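Local coordinates for ABC transporter, substrate binding protein (PDB 3EAF) that probably captures a small solute outside the membrane for an ABC transporter, and binds a magnesium ion, at residues 18-23 / 234-239; 119-122 / 126-129; 230-235 / 290-295. All blocks are in the same frame, centred on the assembly; numbering follows the deposited sequence.

Contact 1 (18-23 / 234-239); sequences SDVGKG and GFDERS
R238 reaches across to the start of helix 18-38 and takes hold of one backbone oxygen, D19 O, with both terminal nitrogens. R238 NH1 lies 2.8 Å from D19 O and R238 NH2 2.9 Å from it. Neither bond is straight, with N-H...O angles of 147° and 141°, as expected when two N-H groups converge on a single acceptor. The oxygen sits in the guanidinium plane, whereas NH2 comes in above the plane of the carbonyl. A bend at chi3 (-66°) folds the R238 chain back over its own loop and brings its NE/NH2 edge against the D236 carboxylate, NH2 being shared with D19 O. There R238 NE donates to D236 OD1, and R238 NH2 lies 2.7 Å from D236 OD2 in a nearly straight bond, a side-on salt bridge that fixes the rotation of the group. D236 OD1 also accepts from R238 N, while D236 N bonds to S239 OG; D236 and S239 form a capping box at the entry to helix 239-243. V20 CG1 meets the guanidinium edge 4.1 Å from R238 NH2. D236 OD2 has a second charged partner in R289. The carboxylate of D19 is engaged through OD2 with T208 and S210. I209 of helix 209-222 packs on D19, D236 and R238, and R289 of helix 288-304 touches V20 and R238, so this bridge between the two lobes is walled by a helix from each.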
loop_
_atom_site.group_PDB
_atom_site.type_symbol
_atom_site.label_atom_id
_atom_site.label_comp_id
_atom_site.label_asym_id
_atom_site.label_seq_id
_atom_site.Cartn_x
_atom_site.Cartn_y
_atom_site.Cartn_z
ATOM N N SER A 18 -8.890 9.174 3.338
ATOM C CA SER A 18 -9.902 8.292 3.930
ATOM C C SER A 18 -10.716 7.529 2.874
ATOM O O SER A 18 -11.371 6.539 3.198
ATOM C CB SER A 18 -10.816 9.039 4.910
ATOM O OG SER A 18 -11.456 10.147 4.300
ATOM N N ASP A 19 -10.663 7.985 1.619
ATOM C CA ASP A 19 -11.222 7.227 0.492
ATOM C C ASP A 19 -10.714 5.771 0.489
ATOM O O ASP A 19 -11.473 4.839 0.199
ATOM C CB ASP A 19 -10.966 7.925 -0.865
ATOM C CG ASP A 19 -9.482 8.256 -1.126
ATOM O OD1 ASP A 19 -8.601 7.944 -0.294
ATOM O OD2 ASP A 19 -9.198 8.857 -2.189
ATOM N N VAL A 20 -9.441 5.589 0.843
ATOM C CA VAL A 20 -8.827 4.258 0.964
ATOM C C VAL A 20 -8.539 3.879 2.432
ATOM O O VAL A 20 -8.380 2.693 2.766
ATOM C CB VAL A 20 -7.535 4.143 0.095
ATOM C CG1 VAL A 20 -7.872 4.238 -1.392
ATOM C CG2 VAL A 20 -6.499 5.217 0.471
ATOM N N GLY A 21 -8.493 4.893 3.297
ATOM C CA GLY A 21 -8.144 4.725 4.708
ATOM C C GLY A 21 -9.193 4.049 5.573
ATOM O O GLY A 21 -8.855 3.299 6.491
ATOM N N LYS A 22 -10.464 4.324 5.291
ATOM C CA LYS A 22 -11.576 3.714 6.029
ATOM C C LYS A 22 -11.550 2.188 5.933
ATOM O O LYS A 22 -11.625 1.506 6.946
ATOM C CB LYS A 22 -12.920 4.242 5.528
ATOM C CG LYS A 22 -13.250 5.670 5.939
ATOM C CD LYS A 22 -14.598 6.078 5.324
ATOM C CE LYS A 22 -14.947 7.529 5.612
ATOM N NZ LYS A 22 -15.471 7.734 7.008
ATOM N N GLY A 23 -11.423 1.671 4.711
ATOM C CA GLY A 23 -11.352 0.227 4.465
ATOM C C GLY A 23 -10.151 -0.403 5.148
ATOM O O GLY A 23 -10.266 -1.450 5.784
ATOM N N GLY A 234 -4.839 4.019 -5.880
ATOM C CA GLY A 234 -5.575 4.838 -6.857
ATOM C C GLY A 234 -6.655 4.107 -7.632
ATOM O O GLY A 234 -7.348 4.704 -8.464
ATOM N N PHE A 235 -6.805 2.813 -7.338
ATOM C CA PHE A 235 -7.640 1.909 -8.122
ATOM C C PHE A 235 -8.111 0.766 -7.233
ATOM O O PHE A 235 -7.306 0.171 -6.508
ATOM C CB PHE A 235 -6.821 1.344 -9.281
ATOM C CG PHE A 235 -7.634 0.607 -10.330
ATOM C CD1 PHE A 235 -8.091 1.274 -11.460
ATOM C CD2 PHE A 235 -7.893 -0.764 -10.206
ATOM C CE1 PHE A 235 -8.819 0.599 -12.444
ATOM C CE2 PHE A 235 -8.624 -1.447 -11.181
ATOM C CZ PHE A 235 -9.084 -0.758 -12.304
ATOM N N ASP A 236 -9.412 0.494 -7.258
ATOM C CA ASP A 236 -9.984 -0.686 -6.587
ATOM C C ASP A 236 -11.367 -1.000 -7.159
ATOM O O ASP A 236 -11.701 -0.542 -8.261
ATOM C CB ASP A 236 -9.990 -0.557 -5.035
ATOM C CG ASP A 236 -10.828 0.621 -4.518
ATOM O OD1 ASP A 236 -11.998 0.775 -4.934
ATOM O OD2 ASP A 236 -10.318 1.392 -3.665
ATOM N N GLU A 237 -12.158 -1.769 -6.409
ATOM C CA GLU A 237 -13.479 -2.256 -6.843
ATOM C C GLU A 237 -14.456 -1.142 -7.235
ATOM O O GLU A 237 -15.386 -1.379 -8.008
ATOM C CB GLU A 237 -14.111 -3.143 -5.752
ATOM C CG GLU A 237 -13.347 -4.444 -5.457
ATOM C CD GLU A 237 -12.269 -4.287 -4.394
ATOM O OE1 GLU A 237 -11.924 -3.138 -4.033
ATOM O OE2 GLU A 237 -11.767 -5.319 -3.904
ATOM N N ARG A 238 -14.235 0.063 -6.700
ATOM C CA ARG A 238 -15.096 1.229 -6.967
ATOM C C ARG A 238 -14.776 1.928 -8.287
ATOM O O ARG A 238 -15.575 2.730 -8.782
ATOM C CB ARG A 238 -14.979 2.247 -5.829
ATOM C CG ARG A 238 -15.588 1.794 -4.511
ATOM C CD ARG A 238 -15.142 2.694 -3.367
ATOM N NE ARG A 238 -13.698 2.579 -3.130
ATOM C CZ ARG A 238 -13.020 3.247 -2.194
ATOM N NH1 ARG A 238 -13.639 4.102 -1.387
ATOM N NH2 ARG A 238 -11.716 3.060 -2.065
ATOM N N SER A 239 -13.614 1.615 -8.859
ATOM C CA SER A 239 -13.092 2.327 -10.035
ATOM C C SER A 239 -14.007 2.327 -11.268
ATOM O O SER A 239 -14.113 3.354 -11.932
ATOM C CB SER A 239 -11.680 1.836 -10.397
ATOM O OG SER A 239 -10.738 2.218 -9.407
#

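Contact 2 (119-122 / 126-129); sequences YPAP and TQAC
T126 turns its two branches to different tasks: OG1 hydrogen-bonds to OD2 of D123, just ahead of it in the chain, and the methyl CG2 rests on the ring of P122, 4.1 Å from P122 CB. With CG2 anti to the backbone N, the methyl is delivered to the proline while the hydroxyl stays on the D123 side. Q127 covers more of the same ring. Its CG lies 3.8 Å from P122 CB and also within 4.1 Å of P122 CG, the aliphatic part of the side chain crossing the pyrrolidine at about a right angle. Beyond CG the chain runs extended (chi2 -170°), which brings the end of the side chain beside the P122 carbonyl and the methyl of A121. This is one of the places where the chain of a two-lobed periplasmic binding protein passes between lobes: it leaves the first sheet at strand 117-118, turns at P120 in an inverse gamma turn and enters helix 124-139, which leads to strand 142-148 of the second sheet. Cut back to an alanine, Q127 loses the methylene across the P122 ring and the amide beside A121, and a gap is likely to open at the start of the helix. Strand 352-357 closes in through V352, which touches both P122 and Q127. Y107 and P256 also pack on Q127, and the P120 carbonyl oxygen is hydrogen-bonded to the hydroxyl of Y349.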
loop_
_atom_site.group_PDB
_atom_site.type_symbol
_atom_site.label_atom_id
_atom_site.label_comp_id
_atom_site.label_asym_id
_atom_site.label_seq_id
_atom_site.Cartn_x
_atom_site.Cartn_y
_atom_site.Cartn_z
ATOM N N TYR A 119 6.744 -3.503 5.499
ATOM C CA TYR A 119 5.418 -3.570 4.877
ATOM C C TYR A 119 5.395 -4.778 3.953
ATOM O O TYR A 119 6.408 -5.085 3.331
ATOM C CB TYR A 119 5.041 -2.266 4.145
ATOM C CG TYR A 119 6.139 -1.647 3.300
ATOM C CD1 TYR A 119 6.360 -2.074 1.985
ATOM C CD2 TYR A 119 6.942 -0.618 3.801
ATOM C CE1 TYR A 119 7.371 -1.521 1.203
ATOM C CE2 TYR A 119 7.955 -0.051 3.018
ATOM C CZ TYR A 119 8.161 -0.508 1.723
ATOM O OH TYR A 119 9.150 0.056 0.945
ATOM N N PRO A 120 4.243 -5.477 3.867
ATOM C CA PRO A 120 4.149 -6.740 3.128
ATOM C C PRO A 120 3.911 -6.565 1.619
ATOM O O PRO A 120 3.040 -7.227 1.041
ATOM C CB PRO A 120 2.945 -7.416 3.787
ATOM C CG PRO A 120 2.046 -6.281 4.119
ATOM C CD PRO A 120 2.947 -5.110 4.476
ATOM N N ALA A 121 4.683 -5.681 0.993
ATOM C CA ALA A 121 4.531 -5.380 -0.426
ATOM C C ALA A 121 5.864 -4.848 -0.964
ATOM O O ALA A 121 6.723 -4.442 -0.180
ATOM C CB ALA A 121 3.406 -4.347 -0.642
ATOM N N PRO A 122 6.042 -4.850 -2.299
ATOM C CA PRO A 122 7.209 -4.134 -2.824
ATOM C C PRO A 122 7.063 -2.644 -2.532
ATOM O O PRO A 122 5.954 -2.166 -2.332
ATOM C CB PRO A 122 7.134 -4.380 -4.338
ATOM C CG PRO A 122 6.182 -5.535 -4.521
ATOM C CD PRO A 122 5.219 -5.434 -3.372
ATOM N N THR A 126 9.357 0.080 -7.158
ATOM C CA THR A 126 9.325 -1.263 -7.747
ATOM C C THR A 126 7.935 -1.625 -8.255
ATOM O O THR A 126 7.803 -2.206 -9.335
ATOM C CB THR A 126 9.767 -2.328 -6.726
ATOM O OG1 THR A 126 11.057 -1.979 -6.206
ATOM C CG2 THR A 126 9.824 -3.714 -7.365
ATOM N N GLN A 127 6.905 -1.284 -7.475
ATOM C CA GLN A 127 5.514 -1.441 -7.908
ATOM C C GLN A 127 5.243 -0.653 -9.196
ATOM O O GLN A 127 4.717 -1.206 -10.169
ATOM C CB GLN A 127 4.540 -1.000 -6.799
ATOM C CG GLN A 127 4.436 -1.980 -5.624
ATOM C CD GLN A 127 3.307 -1.648 -4.656
ATOM O OE1 GLN A 127 3.506 -1.602 -3.431
ATOM N NE2 GLN A 127 2.117 -1.438 -5.192
ATOM N N ALA A 128 5.602 0.631 -9.188
ATOM C CA ALA A 128 5.386 1.521 -10.333
ATOM C C ALA A 128 6.094 1.009 -11.584
ATOM O O ALA A 128 5.503 0.950 -12.659
ATOM C CB ALA A 128 5.845 2.938 -10.013
ATOM N N CYS A 129 7.357 0.628 -11.432
ATOM C CA CYS A 129 8.151 0.177 -12.571
ATOM C C CYS A 129 7.658 -1.170 -13.099
ATOM O O CYS A 129 7.726 -1.424 -14.300
ATOM C CB CYS A 129 9.636 0.149 -12.218
ATOM S SG CYS A 129 10.320 1.805 -11.902
#

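Contact 3 (230-235 / 290-295); sequences TNVWGF and VVQGFV
W233 and Q292 lie nearly flat against each other, ring and amide planes 21° apart, across the junction between the two lobes of the periplasmic binding protein fold. W233 comes from the loop after strand 227-230 in the second lobe, Q292 from helix 288-304, which packs with helix 18-38 in the first. The side chains overlap head to tail, antiparallel, so that the amide ends over the six-membered half of the indole. NE2 stands 3.1 Å above the ring plane, displaced from the ring centre to its outer edge, and its closest ring atom is CH2 at 3.2 Å. The amide oxygen OE1 sits near the same outer rim, 3.4 Å from W233 CZ3. Q292 reaches out straight, CD anti to CA (chi2 -178°), which gives it the length to lay its amide on the ring. V232 CG2, 3.6 Å from Q292 NE2, covers the opposite face of the amide, which is thus sandwiched between indole and methyl. Both polar atoms of the buried amide have partners: OE1 accepts from R289 NH1 and NE2 is bonded to the hydroxyl of Y107, a pair that would hold the amide in this rotation. R289 NH1 also bonds to V232 O, tying the loop to the helix, and W83 meets the W233 ring edge-to-face. The loop itself is set by an Asx turn, in which N231 OD1 accepts from W233 N. The backbone oxygen of that asparagine, N231 O, is approached from opposite faces of its plane by T230 OG1 at 2.9 Å and G234 N at 3.0 Å.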
loop_
_atom_site.group_PDB
_atom_site.type_symbol
_atom_site.label_atom_id
_atom_site.label_comp_id
_atom_site.label_asym_id
_atom_site.label_seq_id
_atom_site.Cartn_x
_atom_site.Cartn_y
_atom_site.Cartn_z
ATOM N N THR A 230 -2.542 3.408 -12.438
ATOM C CA THR A 230 -2.476 4.006 -11.102
ATOM C C THR A 230 -1.684 3.151 -10.141
ATOM O O THR A 230 -1.631 1.921 -10.264
ATOM C CB THR A 230 -3.872 4.263 -10.460
ATOM O OG1 THR A 230 -4.391 3.045 -9.907
ATOM C CG2 THR A 230 -4.861 4.856 -11.461
ATOM N N ASN A 231 -1.088 3.817 -9.162
ATOM C CA ASN A 231 -0.552 3.147 -8.000
ATOM C C ASN A 231 -1.657 2.394 -7.262
ATOM O O ASN A 231 -2.841 2.610 -7.531
ATOM C CB ASN A 231 0.132 4.150 -7.082
ATOM C CG ASN A 231 -0.846 5.030 -6.345
ATOM O OD1 ASN A 231 -1.056 4.840 -5.160
ATOM N ND2 ASN A 231 -1.441 6.011 -7.041
ATOM N N VAL A 232 -1.253 1.522 -6.341
ATOM C CA VAL A 232 -2.172 0.648 -5.592
ATOM C C VAL A 232 -3.349 1.372 -4.899
ATOM O O VAL A 232 -4.468 0.851 -4.873
ATOM C CB VAL A 232 -1.401 -0.294 -4.596
ATOM C CG1 VAL A 232 -0.555 0.511 -3.593
ATOM C CG2 VAL A 232 -2.365 -1.252 -3.876
ATOM N N TRP A 233 -3.094 2.565 -4.356
ATOM C CA TRP A 233 -4.126 3.326 -3.639
ATOM C C TRP A 233 -5.054 4.121 -4.566
ATOM O O TRP A 233 -5.962 4.803 -4.091
ATOM C CB TRP A 233 -3.500 4.251 -2.581
ATOM C CG TRP A 233 -2.662 3.537 -1.549
ATOM C CD1 TRP A 233 -1.301 3.539 -1.458
ATOM C CD2 TRP A 233 -3.129 2.708 -0.471
ATOM N NE1 TRP A 233 -0.888 2.775 -0.393
ATOM C CE2 TRP A 233 -1.991 2.254 0.231
ATOM C CE3 TRP A 233 -4.399 2.320 -0.020
ATOM C CZ2 TRP A 233 -2.082 1.419 1.351
ATOM C CZ3 TRP A 233 -4.488 1.494 1.098
ATOM C CH2 TRP A 233 -3.336 1.054 1.769
ATOM N N GLY A 234 -4.839 4.019 -5.880
ATOM C CA GLY A 234 -5.575 4.838 -6.857
ATOM C C GLY A 234 -6.655 4.107 -7.632
ATOM O O GLY A 234 -7.348 4.704 -8.464
ATOM N N PHE A 235 -6.805 2.813 -7.338
ATOM C CA PHE A 235 -7.640 1.909 -8.122
ATOM C C PHE A 235 -8.111 0.766 -7.233
ATOM O O PHE A 235 -7.306 0.171 -6.508
ATOM C CB PHE A 235 -6.821 1.344 -9.281
ATOM C CG PHE A 235 -7.634 0.607 -10.330
ATOM C CD1 PHE A 235 -8.091 1.274 -11.460
ATOM C CD2 PHE A 235 -7.893 -0.764 -10.206
ATOM C CE1 PHE A 235 -8.819 0.599 -12.444
ATOM C CE2 PHE A 235 -8.624 -1.447 -11.181
ATOM C CZ PHE A 235 -9.084 -0.758 -12.304
ATOM N N VAL A 290 -9.712 -3.371 2.768
ATOM C CA VAL A 290 -9.847 -4.262 3.916
ATOM C C VAL A 290 -8.706 -5.288 3.947
ATOM O O VAL A 290 -8.106 -5.519 4.999
ATOM C CB VAL A 290 -11.239 -4.953 3.932
ATOM C CG1 VAL A 290 -11.367 -5.932 5.109
ATOM C CG2 VAL A 290 -12.354 -3.905 3.999
ATOM N N VAL A 291 -8.393 -5.880 2.798
ATOM C CA VAL A 291 -7.259 -6.801 2.705
ATOM C C VAL A 291 -5.952 -6.119 3.142
ATOM O O VAL A 291 -5.176 -6.686 3.905
ATOM C CB VAL A 291 -7.107 -7.392 1.277
ATOM C CG1 VAL A 291 -5.876 -8.289 1.190
ATOM C CG2 VAL A 291 -8.369 -8.161 0.872
ATOM N N GLN A 292 -5.727 -4.893 2.674
ATOM C CA GLN A 292 -4.481 -4.171 2.943
ATOM C C GLN A 292 -4.267 -3.928 4.429
ATOM O O GLN A 292 -3.134 -4.029 4.925
ATOM C CB GLN A 292 -4.422 -2.858 2.148
ATOM C CG GLN A 292 -4.295 -3.098 0.648
ATOM C CD GLN A 292 -4.184 -1.835 -0.161
ATOM O OE1 GLN A 292 -5.174 -1.339 -0.677
ATOM N NE2 GLN A 292 -2.973 -1.314 -0.293
ATOM N N GLY A 293 -5.357 -3.628 5.132
ATOM C CA GLY A 293 -5.328 -3.481 6.591
ATOM C C GLY A 293 -5.115 -4.801 7.307
ATOM O O GLY A 293 -4.287 -4.900 8.212
ATOM N N PHE A 294 -5.863 -5.815 6.885
ATOM C CA PHE A 294 -5.795 -7.151 7.476
ATOM C C PHE A 294 -4.381 -7.737 7.403
ATOM O O PHE A 294 -3.871 -8.257 8.397
ATOM C CB PHE A 294 -6.800 -8.082 6.782
ATOM C CG PHE A 294 -7.138 -9.324 7.569
ATOM C CD1 PHE A 294 -8.252 -9.351 8.408
ATOM C CD2 PHE A 294 -6.358 -10.474 7.455
ATOM C CE1 PHE A 294 -8.577 -10.512 9.132
ATOM C CE2 PHE A 294 -6.674 -11.630 8.172
ATOM C CZ PHE A 294 -7.775 -11.644 9.013
ATOM N N VAL A 295 -3.754 -7.645 6.230
ATOM C CA VAL A 295 -2.427 -8.238 6.028
ATOM C C VAL A 295 -1.314 -7.565 6.824
ATOM O O VAL A 295 -0.326 -8.221 7.164
ATOM C CB VAL A 295 -2.019 -8.355 4.533
ATOM C CG1 VAL A 295 -2.964 -9.310 3.790
ATOM C CG2 VAL A 295 -1.921 -6.976 3.847
#

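Overall arrangement
Contacts 1 and 3 use one loop of the second lobe, sharing G234 and F235, to meet two helices of the first: 18-23 and 290-295. They touch directly where V20 CG1 packs on W233 O at 3.4 Å. Contact 1 is partly buried and polar, with a charged arginine donating to a backbone carbonyl; contact 3 is buried near the centre of the chain and rests on an amide laid over an indole. Contact 2, also buried, is local and largely aliphatic, following a crossing between lobes. It meets contact 3 through Q127 against V232 and P120 against V295. A glycerol beside V20 and W233 may mark a pocket in the cleft.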